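Local coordinates for protein sulfotransferase (Alicyclobacillus acidocaldarius subsp. acidocaldarius, PDB 3RNL) that probably transfers sulfo groups to acceptor molecules and binds magnesium ions, at residues A[167-172]-A[289-294]; A[112-118]-A[183-189]; A[123-127]-A[139-143]. One frame throughout, in Å; residues are numbered along the deposited sequence.

The chain folds as an alpha-beta-alpha sandwich round a parallel sheet, as in P-loop relatives. Interaction 2 pairs strand 111-116 with strand 183-187, the last strand on that side of the sheet. Interaction 1 packs helix 167-178 against the C-terminal helix 273-294, with its centre about 11 Å from that of interaction 2. The two touch, for Tyr167 and Leu290 both rest on Leu116. Interaction 3 joins helices 119-132 and 140-145, its centre about 22 Å from that of interaction 2. Along the chain, interaction 3 falls between the two paired strands and closes before interaction 1 opens, while the segments of interactions 1 and 2 alternate. Helix 273-294 takes part in interaction 1 and also packs on Phe140 of interaction 3.

Interaction 1: A[167-172]-A[289-294]; sequences YAAQVK and RLEALI
Leu290 and Leu293 reach across to Tyr167, Ala168, Val171 and Lys172 where two helices of the alpha-beta-alpha sandwich run side by side. The short helical segments point nearly the same way, at 24°, with axes 9.0 Å apart. Ala168 permits the close approach: its CB lies 4.0 Å from Arg289 CB, and Ala168 CB is equally near Leu290 N. Leu290 carries CG anti to its own N (chi1 179°), and its two methyls part from there. CD2 comes to the edge of the Tyr167 ring, 4.0 Å from Tyr167 CD2. CD1 meets Val171 CG2, and these two side chains cross at about a right angle. Beyond this contact, Tyr167 OH is hydrogen-bonded to Arg117 O and ties the helix to the end of strand 111-116. On the outer side, Lys172 NZ forms a salt bridge with Asp176, a residue seen to bind magnesium, although no ion is bound to it in this chain. Leu293, in one of two deposited conformers, has CG anti to its carbonyl carbon (chi1 -80°), and its CD1 then lies 3.8 Å from Lys172 CB. The other Val171 methyl, CG1, touches Ile294 CG2 at 4.0 Å.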
loop_
_atom_site.group_PDB
_atom_site.type_symbol
_atom_site.label_atom_id
_atom_site.label_comp_id
_atom_site.label_asym_id
_atom_site.label_seq_id
_atom_site.Cartn_x
_atom_site.Cartn_y
_atom_site.Cartn_z
ATOM N N TYR A 167 -8.384 5.976 -4.669
ATOM C CA TYR A 167 -8.252 4.537 -4.489
ATOM C C TYR A 167 -9.195 3.748 -5.371
ATOM O O TYR A 167 -8.936 2.581 -5.653
ATOM C CB TYR A 167 -8.566 4.128 -3.053
ATOM C CG TYR A 167 -7.717 4.750 -1.962
ATOM C CD1 TYR A 167 -6.323 4.772 -2.036
ATOM C CD2 TYR A 167 -8.324 5.278 -0.834
ATOM C CE1 TYR A 167 -5.557 5.330 -0.985
ATOM C CE2 TYR A 167 -7.583 5.843 0.197
ATOM C CZ TYR A 167 -6.200 5.859 0.116
ATOM O OH TYR A 167 -5.488 6.407 1.163
ATOM N N ALA A 168 -10.322 4.352 -5.739
ATOM C CA ALA A 168 -11.422 3.547 -6.269
ATOM C C ALA A 168 -10.980 2.728 -7.479
ATOM O O ALA A 168 -11.193 1.511 -7.534
ATOM C CB ALA A 168 -12.622 4.418 -6.628
ATOM N N ALA A 169 -10.376 3.383 -8.458
ATOM C CA ALA A 169 -9.984 2.643 -9.665
ATOM C C ALA A 169 -8.879 1.626 -9.381
ATOM O O ALA A 169 -8.796 0.585 -10.043
ATOM C CB ALA A 169 -9.543 3.607 -10.776
ATOM N N GLN A 170 -8.010 1.943 -8.425
ATOM C CA GLN A 170 -6.900 1.057 -8.082
ATOM C C GLN A 170 -7.429 -0.211 -7.438
ATOM O O GLN A 170 -6.999 -1.316 -7.765
ATOM C CB GLN A 170 -5.948 1.755 -7.097
ATOM C CG GLN A 170 -5.406 3.083 -7.650
ATOM C CD GLN A 170 -4.567 3.833 -6.613
ATOM O OE1 GLN A 170 -3.768 3.232 -5.913
ATOM N NE2 GLN A 170 -4.737 5.150 -6.536
ATOM N N VAL A 171 -8.347 -0.045 -6.494
ATOM C CA VAL A 171 -8.956 -1.202 -5.838
ATOM C C VAL A 171 -9.807 -2.004 -6.834
ATOM O O VAL A 171 -9.766 -3.256 -6.845
ATOM C CB VAL A 171 -9.797 -0.745 -4.638
ATOM C CG1 VAL A 171 -10.581 -1.915 -4.048
ATOM C CG2 VAL A 171 -8.880 -0.096 -3.571
ATOM N N LYS A 172 -10.549 -1.305 -7.693
ATOM C CA LYS A 172 -11.364 -2.017 -8.686
ATOM C C LYS A 172 -10.502 -2.949 -9.535
ATOM O O LYS A 172 -10.901 -4.066 -9.850
ATOM C CB LYS A 172 -12.113 -1.047 -9.601
ATOM C CG LYS A 172 -12.963 -1.785 -10.656
ATOM C CD LYS A 172 -13.742 -0.819 -11.529
ATOM C CE LYS A 172 -14.716 -1.559 -12.468
ATOM N NZ LYS A 172 -14.025 -2.221 -13.629
ATOM N N ARG A 289 -17.508 6.349 -4.871
ATOM C CA ARG A 289 -17.341 5.195 -5.762
ATOM C C ARG A 289 -16.721 4.011 -5.026
ATOM O O ARG A 289 -17.104 2.856 -5.230
ATOM C CB ARG A 289 -16.468 5.557 -6.970
ATOM C CG ARG A 289 -17.133 6.535 -7.948
ATOM C CD ARG A 289 -16.342 6.655 -9.261
ATOM N NE ARG A 289 -15.036 7.290 -9.089
ATOM C CZ ARG A 289 -14.819 8.598 -9.190
ATOM N NH1 ARG A 289 -15.822 9.422 -9.464
ATOM N NH2 ARG A 289 -13.600 9.086 -9.024
ATOM N N LEU A 290 -15.747 4.310 -4.174
ATOM C CA LEU A 290 -15.065 3.283 -3.402
ATOM C C LEU A 290 -16.030 2.576 -2.442
ATOM O O LEU A 290 -15.957 1.351 -2.291
ATOM C CB LEU A 290 -13.882 3.906 -2.636
ATOM C CG LEU A 290 -13.052 2.990 -1.730
ATOM C CD1 LEU A 290 -12.323 1.965 -2.582
ATOM C CD2 LEU A 290 -12.043 3.833 -0.907
ATOM N N GLU A 291 -16.915 3.336 -1.786
ATOM C CA GLU A 291 -17.891 2.742 -0.863
ATOM C C GLU A 291 -18.672 1.622 -1.542
ATOM O O GLU A 291 -18.851 0.525 -0.991
ATOM C CB GLU A 291 -18.886 3.797 -0.359
ATOM C CG GLU A 291 -18.289 4.795 0.609
ATOM C CD GLU A 291 -19.312 5.798 1.122
ATOM O OE1 GLU A 291 -20.249 6.151 0.368
ATOM O OE2 GLU A 291 -19.177 6.230 2.286
ATOM N N ALA A 292 -19.143 1.909 -2.749
ATOM C CA ALA A 292 -19.923 0.927 -3.504
ATOM C C ALA A 292 -19.074 -0.278 -3.916
ATOM O O ALA A 292 -19.572 -1.409 -3.990
ATOM C CB ALA A 292 -20.543 1.574 -4.732
ATOM N N LEU A 293 -17.796 -0.041 -4.196
ATOM C CA LEU A 293 -16.895 -1.125 -4.599
ATOM C C LEU A 293 -16.617 -2.094 -3.456
ATOM O O LEU A 293 -16.681 -3.308 -3.635
ATOM C CB LEU A 293 -15.555 -0.578 -5.119
ATOM C CG LEU A 293 -15.505 -0.068 -6.559
ATOM C CD1 LEU A 293 -14.186 0.634 -6.840
ATOM C CD2 LEU A 293 -15.722 -1.221 -7.546
ATOM N N ILE A 294 -16.291 -1.550 -2.287
ATOM C CA ILE A 294 -15.893 -2.376 -1.141
ATOM C C ILE A 294 -17.026 -2.696 -0.170
ATOM O O ILE A 294 -16.796 -3.317 0.868
ATOM C CB ILE A 294 -14.683 -1.778 -0.376
ATOM C CG1 ILE A 294 -15.063 -0.485 0.347
ATOM C CG2 ILE A 294 -13.513 -1.523 -1.348
ATOM C CD1 ILE A 294 -13.947 0.057 1.257
#

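Interaction 2: A[112-118]-A[183-189]; sequences ILIMLRN and VKVILFE
The guanidinium of Arg117 lies flat over one face of the Phe188 ring, with planes 25° apart. Its CZ stands 4.4 Å from the centroid of the Phe188 ring, a cation-pi contact, and Arg117 CD adds a CH-pi contact on that same face. The Arg117 side chain is extended from CG to NE and runs alongside Phe188. At the guanidinium edge, in plane, water 1 accepts from Arg117 NE at 2.9 Å; its bond to Glu189 OE2 is weak. Lys18 O takes Arg117 NH1. Glu189, bent at chi2 (78°), turns back so that its OE2 accepts from Asn118 N at 3.1 Å through the syn lone pair. Behind these groups the segments form a parallel beta ladder at the side of the sandwich's sheet. Five backbone bonds zip it, from Lys184 N to Ile112 O at 2.9 Å through to Phe188 N to Leu116 O at 2.8 Å. Ile112, Ile114, Leu116, Val183, Val185 and Leu187 share one face, where several of them meet helix 167-178. Leu116 CD1 touches Val185 CG1 at 3.7 Å. Leu113, the selenomethionine Met115, Lys184 and Ile186 occupy the other face, which helices 21-29 and 195-206 cover. Leu113 CD2 rests against Lys184 CB at 3.9 Å.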
loop_
_atom_site.group_PDB
_atom_site.type_symbol
_atom_site.label_atom_id
_atom_site.label_comp_id
_atom_site.label_asym_id
_atom_site.label_seq_id
_atom_site.Cartn_x
_atom_site.Cartn_y
_atom_site.Cartn_z
ATOM N N ILE A 112 -4.752 -10.963 -1.596
ATOM C CA ILE A 112 -4.306 -9.581 -1.655
ATOM C C ILE A 112 -4.803 -8.850 -0.417
ATOM O O ILE A 112 -6.007 -8.898 -0.127
ATOM C CB ILE A 112 -4.930 -8.882 -2.871
ATOM C CG1 ILE A 112 -4.657 -9.665 -4.165
ATOM C CG2 ILE A 112 -4.458 -7.411 -2.956
ATOM C CD1 ILE A 112 -3.180 -9.709 -4.563
ATOM N N LEU A 113 -3.890 -8.199 0.309
ATOM C CA LEU A 113 -4.262 -7.318 1.423
ATOM C C LEU A 113 -4.056 -5.871 1.035
ATOM O O LEU A 113 -2.974 -5.496 0.576
ATOM C CB LEU A 113 -3.391 -7.613 2.657
ATOM C CG LEU A 113 -3.737 -8.930 3.362
ATOM C CD1 LEU A 113 -2.673 -9.296 4.402
ATOM C CD2 LEU A 113 -5.109 -8.812 4.025
ATOM N N ILE A 114 -5.088 -5.053 1.235
ATOM C CA ILE A 114 -5.021 -3.628 0.911
ATOM C C ILE A 114 -5.403 -2.884 2.170
ATOM O O ILE A 114 -6.399 -3.239 2.791
ATOM C CB ILE A 114 -6.076 -3.276 -0.160
ATOM C CG1 ILE A 114 -5.780 -4.024 -1.462
ATOM C CG2 ILE A 114 -6.141 -1.749 -0.390
ATOM C CD1 ILE A 114 -6.895 -3.913 -2.511
HETATM N N MSE A 115 -4.626 -1.869 2.562
HETATM C CA MSE A 115 -5.037 -1.036 3.701
HETATM C C MSE A 115 -5.215 0.395 3.212
HETATM O O MSE A 115 -4.348 0.929 2.521
HETATM C CB MSE A 115 -4.030 -1.081 4.856
HETATM C CG MSE A 115 -4.478 -0.226 6.053
HETATM SE SE MSE A 115 -3.759 -0.843 7.760
HETATM C CE MSE A 115 -2.183 -1.739 7.114
ATOM N N LEU A 116 -6.350 1.003 3.550
ATOM C CA LEU A 116 -6.661 2.347 3.075
ATOM C C LEU A 116 -6.871 3.282 4.238
ATOM O O LEU A 116 -7.413 2.906 5.265
ATOM C CB LEU A 116 -7.936 2.335 2.218
ATOM C CG LEU A 116 -7.951 1.358 1.041
ATOM C CD1 LEU A 116 -9.328 1.373 0.352
ATOM C CD2 LEU A 116 -6.857 1.704 0.028
ATOM N N ARG A 117 -6.480 4.528 4.035
ATOM C CA ARG A 117 -6.627 5.541 5.053
ATOM C C ARG A 117 -7.310 6.742 4.410
ATOM O O ARG A 117 -7.174 6.942 3.210
ATOM C CB ARG A 117 -5.229 5.937 5.488
ATOM C CG ARG A 117 -5.178 6.997 6.502
ATOM C CD ARG A 117 -3.753 7.241 6.828
ATOM N NE ARG A 117 -3.624 8.110 7.979
ATOM C CZ ARG A 117 -2.455 8.471 8.477
ATOM N NH1 ARG A 117 -1.330 8.028 7.918
ATOM N NH2 ARG A 117 -2.417 9.256 9.532
ATOM N N ASN A 118 -7.980 7.579 5.200
ATOM C CA ASN A 118 -8.607 8.775 4.630
ATOM C C ASN A 118 -7.537 9.449 3.767
ATOM O O ASN A 118 -6.447 9.767 4.248
ATOM C CB ASN A 118 -9.005 9.701 5.783
ATOM C CG ASN A 118 -9.566 11.043 5.329
ATOM O OD1 ASN A 118 -9.413 11.456 4.179
ATOM N ND2 ASN A 118 -10.230 11.737 6.260
ATOM N N VAL A 183 -9.406 -10.924 -2.161
ATOM C CA VAL A 183 -8.979 -9.580 -1.767
ATOM C C VAL A 183 -9.615 -9.195 -0.434
ATOM O O VAL A 183 -10.802 -9.440 -0.212
ATOM C CB VAL A 183 -9.424 -8.547 -2.820
ATOM C CG1 VAL A 183 -8.972 -7.124 -2.392
ATOM C CG2 VAL A 183 -8.854 -8.918 -4.187
ATOM N N LYS A 184 -8.825 -8.603 0.459
ATOM C CA LYS A 184 -9.366 -8.094 1.715
ATOM C C LYS A 184 -8.916 -6.659 1.880
ATOM O O LYS A 184 -7.725 -6.369 1.769
ATOM C CB LYS A 184 -8.878 -8.932 2.899
ATOM C CG LYS A 184 -9.389 -8.416 4.251
ATOM C CD LYS A 184 -8.975 -9.344 5.378
ATOM C CE LYS A 184 -9.411 -8.806 6.742
ATOM N NZ LYS A 184 -10.897 -8.848 6.873
ATOM N N VAL A 185 -9.871 -5.765 2.123
ATOM C CA VAL A 185 -9.547 -4.343 2.288
ATOM C C VAL A 185 -9.719 -3.996 3.751
ATOM O O VAL A 185 -10.753 -4.309 4.333
ATOM C CB VAL A 185 -10.507 -3.481 1.455
ATOM C CG1 VAL A 185 -10.251 -1.975 1.705
ATOM C CG2 VAL A 185 -10.362 -3.823 -0.017
ATOM N N ILE A 186 -8.705 -3.371 4.342
ATOM C CA ILE A 186 -8.732 -2.982 5.753
ATOM C C ILE A 186 -8.660 -1.474 5.841
ATOM O O ILE A 186 -7.973 -0.845 5.044
ATOM C CB ILE A 186 -7.491 -3.509 6.481
ATOM C CG1 ILE A 186 -7.405 -5.026 6.380
ATOM C CG2 ILE A 186 -7.495 -3.092 7.947
ATOM C CD1 ILE A 186 -6.013 -5.521 6.713
ATOM N N LEU A 187 -9.386 -0.890 6.790
ATOM C CA LEU A 187 -9.284 0.556 7.019
ATOM C C LEU A 187 -8.276 0.870 8.121
ATOM O O LEU A 187 -8.261 0.240 9.179
ATOM C CB LEU A 187 -10.644 1.149 7.385
ATOM C CG LEU A 187 -11.751 0.878 6.371
ATOM C CD1 LEU A 187 -13.040 1.577 6.800
ATOM C CD2 LEU A 187 -11.318 1.324 4.958
ATOM N N PHE A 188 -7.432 1.858 7.868
ATOM C CA PHE A 188 -6.396 2.241 8.818
ATOM C C PHE A 188 -6.981 2.563 10.196
ATOM O O PHE A 188 -6.419 2.212 11.241
ATOM C CB PHE A 188 -5.646 3.455 8.267
ATOM C CG PHE A 188 -4.708 4.077 9.246
ATOM C CD1 PHE A 188 -3.456 3.529 9.463
ATOM C CD2 PHE A 188 -5.084 5.194 9.963
ATOM C CE1 PHE A 188 -2.587 4.101 10.378
ATOM C CE2 PHE A 188 -4.221 5.774 10.879
ATOM C CZ PHE A 188 -2.973 5.225 11.085
ATOM N N GLU A 189 -8.121 3.229 10.192
ATOM C CA GLU A 189 -8.748 3.661 11.432
ATOM C C GLU A 189 -9.170 2.461 12.330
ATOM O O GLU A 189 -9.041 2.506 13.566
ATOM C CB GLU A 189 -9.902 4.617 11.083
ATOM C CG GLU A 189 -9.461 5.914 10.295
ATOM C CD GLU A 189 -9.179 5.760 8.754
ATOM O OE1 GLU A 189 -9.553 4.729 8.120
ATOM O OE2 GLU A 189 -8.583 6.721 8.166
HETATM O O HOH W 1 -6.102 8.719 9.391
#

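Interaction 3: A[123-127]-A[139-143]; sequences AFSAY and SFRES
Tyr127 and Phe140 both hold CG anti to their own backbone N (chi1 170° and 179°), which sends each side chain across to the opposite helix. With Phe124 they form an aromatic cluster between helix 119-132 and the first turn of helix 140-145. Phe140 CB sits over the centre of the Tyr127 ring, 3.7 Å from its centroid, in a CH-pi contact. The two rings themselves meet obliquely, with Phe140 CD1 3.5 Å from Tyr127 CG. Phe124 brings its edge to the face of Phe140, a T-shaped pair with centroids 5.1 Å apart. Phe124 CD1 stands over the middle of that face, 3.7 Å from Phe140 CD2. Helix 273-294 also packs on Phe140, through Leu275 and Leu279. The Tyr127 hydroxyl is hydrogen-bonded to Leu138 O, just before the second helix. A leucine in place of Tyr127 would probably leave Phe140 CB without its ring face and Leu138 O without this hydroxyl partner. Ser143 CB adds a looser contact at Tyr127 CD1, while Ser143 OG is hydrogen-bonded to Glu136. The start of helix 140-145 carries a capping box: Ser139 N donates to Glu142 OE1 in the conformer given, and Glu142 N donates to Ser139 OG at 3.1 Å.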
loop_
_atom_site.group_PDB
_atom_site.type_symbol
_atom_site.label_atom_id
_atom_site.label_comp_id
_atom_site.label_asym_id
_atom_site.label_seq_id
_atom_site.Cartn_x
_atom_site.Cartn_y
_atom_site.Cartn_z
ATOM N N ALA A 123 -2.274 11.938 2.359
ATOM C CA ALA A 123 -1.468 12.931 1.645
ATOM C C ALA A 123 -0.558 13.662 2.625
ATOM O O ALA A 123 0.629 13.869 2.364
ATOM C CB ALA A 123 -2.375 13.929 0.905
ATOM N N PHE A 124 -1.112 14.067 3.761
ATOM C CA PHE A 124 -0.314 14.821 4.723
ATOM C C PHE A 124 0.791 13.942 5.309
ATOM O O PHE A 124 1.896 14.426 5.585
ATOM C CB PHE A 124 -1.196 15.394 5.832
ATOM C CG PHE A 124 -0.532 16.488 6.620
ATOM C CD1 PHE A 124 -0.108 17.649 5.987
ATOM C CD2 PHE A 124 -0.361 16.369 7.983
ATOM C CE1 PHE A 124 0.499 18.666 6.711
ATOM C CE2 PHE A 124 0.236 17.384 8.715
ATOM C CZ PHE A 124 0.672 18.525 8.078
ATOM N N SER A 125 0.490 12.660 5.504
ATOM C CA SER A 125 1.493 11.723 5.995
ATOM C C SER A 125 2.670 11.580 5.022
ATOM O O SER A 125 3.831 11.509 5.438
ATOM C CB SER A 125 0.866 10.351 6.259
ATOM O OG SER A 125 1.833 9.468 6.780
ATOM N N ALA A 126 2.371 11.520 3.727
ATOM C CA ALA A 126 3.424 11.444 2.714
ATOM C C ALA A 126 4.276 12.711 2.755
ATOM O O ALA A 126 5.504 12.647 2.693
ATOM C CB ALA A 126 2.833 11.252 1.332
ATOM N N TYR A 127 3.613 13.857 2.879
ATOM C CA TYR A 127 4.311 15.134 2.991
ATOM C C TYR A 127 5.265 15.128 4.191
ATOM O O TYR A 127 6.448 15.460 4.056
ATOM C CB TYR A 127 3.305 16.283 3.128
ATOM C CG TYR A 127 3.968 17.597 3.485
ATOM C CD1 TYR A 127 4.736 18.280 2.554
ATOM C CD2 TYR A 127 3.830 18.142 4.751
ATOM C CE1 TYR A 127 5.362 19.494 2.883
ATOM C CE2 TYR A 127 4.448 19.344 5.091
ATOM C CZ TYR A 127 5.207 20.011 4.152
ATOM O OH TYR A 127 5.825 21.201 4.491
ATOM N N SER A 139 6.294 24.273 2.033
ATOM C CA SER A 139 5.076 24.050 2.796
ATOM C C SER A 139 4.224 22.992 2.094
ATOM O O SER A 139 4.411 22.710 0.910
ATOM C CB SER A 139 4.268 25.339 2.895
ATOM O OG SER A 139 3.757 25.707 1.619
ATOM N N PHE A 140 3.315 22.375 2.837
ATOM C CA PHE A 140 2.420 21.382 2.249
ATOM C C PHE A 140 1.604 22.043 1.143
ATOM O O PHE A 140 1.358 21.449 0.093
ATOM C CB PHE A 140 1.509 20.813 3.340
ATOM C CG PHE A 140 0.520 19.781 2.852
ATOM C CD1 PHE A 140 0.942 18.670 2.140
ATOM C CD2 PHE A 140 -0.831 19.924 3.132
ATOM C CE1 PHE A 140 0.015 17.700 1.701
ATOM C CE2 PHE A 140 -1.754 18.969 2.697
ATOM C CZ PHE A 140 -1.325 17.857 1.998
ATOM N N ARG A 141 1.190 23.289 1.370
ATOM C CA ARG A 141 0.381 23.989 0.374
ATOM C C ARG A 141 1.118 24.089 -0.965
ATOM O O ARG A 141 0.543 23.816 -2.029
ATOM C CB ARG A 141 -0.000 25.388 0.870
ATOM C CG ARG A 141 -1.043 26.055 0.006
ATOM C CD ARG A 141 -1.306 27.486 0.462
ATOM N NE ARG A 141 -1.867 27.620 1.814
ATOM C CZ ARG A 141 -3.140 27.393 2.126
ATOM N NH1 ARG A 141 -3.988 26.966 1.196
ATOM N NH2 ARG A 141 -3.572 27.581 3.372
ATOM N N GLU A 142 2.385 24.489 -0.902
ATOM C CA GLU A 142 3.234 24.594 -2.089
ATOM C C GLU A 142 3.544 23.232 -2.692
ATOM O O GLU A 142 3.601 23.079 -3.911
ATOM C CB GLU A 142 4.555 25.285 -1.740
ATOM C CG GLU A 142 4.421 26.743 -1.334
ATOM C CD GLU A 142 5.740 27.323 -0.847
ATOM O OE1 GLU A 142 6.183 26.962 0.268
ATOM O OE2 GLU A 142 6.340 28.127 -1.589
ATOM N N SER A 143 3.760 22.248 -1.827
ATOM C CA SER A 143 4.094 20.886 -2.271
ATOM C C SER A 143 2.916 20.280 -3.049
ATOM O O SER A 143 3.104 19.629 -4.080
ATOM C CB SER A 143 4.489 20.016 -1.065
ATOM O OG SER A 143 5.231 18.855 -1.456
#